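Adenylate isopentenyltransferase (Humulus lupulus, PDB 3A8T) transfers an isopentenyl group from dimethylallyl diphosphate to ATP, ADP or AMP, a step in the biosynthesis of cytokinins. Local coordinates at residues D238-F241 with E242-P246. Sequence-based numbering, arbitrary orientation.
Sequences DRYF and EKFRP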
loop_
_atom_site.group_PDB
_atom_site.type_symbol
_atom_site.label_atom_id
_atom_site.label_comp_id
_atom_site.label_asym_id
_atom_site.label_seq_id
_atom_site.Cartn_x
_atom_site.Cartn_y
_atom_site.Cartn_z
ATOM N N ASP A 238 16.884 -1.078 -10.965
ATOM C CA ASP A 238 17.705 -0.147 -11.777
ATOM C C ASP A 238 19.192 -0.532 -11.586
ATOM O O ASP A 238 20.006 -0.498 -12.523
ATOM C CB ASP A 238 17.495 1.325 -11.369
ATOM C CG ASP A 238 16.160 1.895 -11.868
ATOM O OD1 ASP A 238 15.509 1.250 -12.729
ATOM O OD2 ASP A 238 15.747 2.989 -11.411
ATOM N N ARG A 239 19.546 -0.934 -10.380
ATOM C CA ARG A 239 20.914 -1.328 -10.122
ATOM C C ARG A 239 21.233 -2.553 -10.995
ATOM O O ARG A 239 22.277 -2.631 -11.602
ATOM C CB ARG A 239 21.047 -1.631 -8.651
ATOM C CG ARG A 239 22.413 -2.005 -8.159
ATOM C CD ARG A 239 22.550 -1.544 -6.705
ATOM N NE ARG A 239 23.813 -2.022 -6.200
ATOM C CZ ARG A 239 24.974 -1.523 -6.582
ATOM N NH1 ARG A 239 25.030 -0.514 -7.443
ATOM N NH2 ARG A 239 26.084 -2.086 -6.171
ATOM N N TYR A 240 20.304 -3.493 -11.078
ATOM C CA TYR A 240 20.475 -4.674 -11.911
ATOM C C TYR A 240 20.503 -4.308 -13.396
ATOM O O TYR A 240 21.389 -4.710 -14.101
ATOM C CB TYR A 240 19.345 -5.649 -11.661
ATOM C CG TYR A 240 19.344 -6.800 -12.590
ATOM C CD1 TYR A 240 20.101 -7.939 -12.329
ATOM C CD2 TYR A 240 18.576 -6.778 -13.738
ATOM C CE1 TYR A 240 20.089 -9.027 -13.176
ATOM C CE2 TYR A 240 18.559 -7.875 -14.598
ATOM C CZ TYR A 240 19.314 -8.995 -14.308
ATOM O OH TYR A 240 19.248 -10.077 -15.151
ATOM N N PHE A 241 19.538 -3.534 -13.873
ATOM C CA PHE A 241 19.530 -3.170 -15.284
ATOM C C PHE A 241 20.782 -2.323 -15.636
ATOM O O PHE A 241 21.184 -2.220 -16.777
ATOM C CB PHE A 241 18.252 -2.374 -15.631
ATOM C CG PHE A 241 16.978 -3.131 -15.431
ATOM C CD1 PHE A 241 16.780 -4.377 -16.009
ATOM C CD2 PHE A 241 15.923 -2.580 -14.688
ATOM C CE1 PHE A 241 15.553 -5.059 -15.857
ATOM C CE2 PHE A 241 14.684 -3.296 -14.549
ATOM C CZ PHE A 241 14.517 -4.506 -15.127
ATOM N N GLU A 242 21.377 -1.688 -14.646
ATOM C CA GLU A 242 22.570 -0.896 -14.890
ATOM C C GLU A 242 23.557 -1.754 -15.630
ATOM O O GLU A 242 24.115 -1.376 -16.661
ATOM C CB GLU A 242 23.207 -0.447 -13.571
ATOM C CG GLU A 242 24.196 0.645 -13.809
ATOM C CD GLU A 242 23.598 1.689 -14.730
ATOM O OE1 GLU A 242 24.265 2.107 -15.697
ATOM O OE2 GLU A 242 22.444 2.084 -14.478
ATOM N N LYS A 243 23.760 -2.935 -15.073
ATOM C CA LYS A 243 24.658 -3.904 -15.660
ATOM C C LYS A 243 24.042 -4.734 -16.755
ATOM O O LYS A 243 24.702 -4.986 -17.763
ATOM C CB LYS A 243 25.232 -4.801 -14.575
ATOM C CG LYS A 243 26.324 -4.093 -13.783
ATOM C CD LYS A 243 26.867 -4.974 -12.686
ATOM C CE LYS A 243 25.725 -5.562 -11.830
ATOM N NZ LYS A 243 24.678 -4.514 -11.526
ATOM N N PHE A 244 22.781 -5.132 -16.586
ATOM C CA PHE A 244 22.095 -5.964 -17.580
ATOM C C PHE A 244 20.846 -5.311 -18.153
ATOM O O PHE A 244 19.717 -5.564 -17.707
ATOM C CB PHE A 244 21.789 -7.287 -16.928
ATOM C CG PHE A 244 23.011 -7.972 -16.419
ATOM C CD1 PHE A 244 23.912 -8.563 -17.299
ATOM C CD2 PHE A 244 23.283 -8.025 -15.083
ATOM C CE1 PHE A 244 25.058 -9.194 -16.841
ATOM C CE2 PHE A 244 24.442 -8.666 -14.615
ATOM C CZ PHE A 244 25.321 -9.245 -15.503
ATOM N N ARG A 245 21.069 -4.441 -19.139
ATOM C CA ARG A 245 19.983 -3.694 -19.763
ATOM C C ARG A 245 18.938 -4.659 -20.248
ATOM O O ARG A 245 19.252 -5.767 -20.613
ATOM C CB ARG A 245 20.495 -2.824 -20.929
ATOM C CG ARG A 245 21.596 -1.794 -20.567
ATOM C CD ARG A 245 21.268 -0.962 -19.301
ATOM N NE ARG A 245 22.395 -0.160 -18.799
ATOM C CZ ARG A 245 22.616 1.093 -19.176
ATOM N NH1 ARG A 245 21.774 1.639 -20.045
ATOM N NH2 ARG A 245 23.665 1.794 -18.704
ATOM N N PRO A 246 17.666 -4.254 -20.215
ATOM C CA PRO A 246 16.528 -5.082 -20.654
ATOM C C PRO A 246 16.657 -5.719 -22.076
ATOM O O PRO A 246 16.732 -5.026 -23.088
ATOM C CB PRO A 246 15.348 -4.110 -20.532
ATOM C CG PRO A 246 15.776 -3.239 -19.400
ATOM C CD PRO A 246 17.198 -2.961 -19.681
#
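Tyr240 and Phe244, four residues apart, meet near the C-terminal part of helix 234-243, and their contact illustrates how a departing chain can be laid back over the preceding turn. Phe244 CB sits over a face of the tyrosine ring, a CH-pi contact of 4.3 Å from CB to the centroid of the Tyr240 ring. Farther out, Phe244 CD2 lies 3.9 Å from Tyr240 CE1, and the two ring planes are inclined at 41°. With CG anti to the backbone N (chi1 173°), the tyrosine ring leans outward and somewhat toward the following residues, where Phe244 meets it.

Phe241 meets the chain that follows. Pro246 CG rests over a face of its ring, 3.7 Å from Phe241 CD1, while the carbonyl oxygen of Phe244 lies at the ring edge, in its plane. That same oxygen takes a CA-H...O contact from Phe241 CA.

The backbone that positions these side chains is held by a nearly straight i to i+4 hydrogen bond, Phe244 N to Tyr240 O, 2.9 Å long; the bond from Lys243 N to the same oxygen is weak. Beyond it Arg245 folds back to this turn: its NE donates to Glu242 O over 3.0 Å, approaching from above the carbonyl plane while the oxygen lies in the guanidinium plane, and its NH2 forms a salt bridge with Glu242 OE1, so one guanidinium ties both backbone and side chain of Glu242.

Asp238 OD2 makes salt bridges to Arg225 and Arg229. Tyr240 meets Phe264 edge-to-face and, with Phe244, packs on helix 257-289, whereas Phe241 and Pro246 lie against Ala208 of helix 203-210; the turn is thus seated on two neighbouring helices, its centre about 26 Å from the centre of the chain.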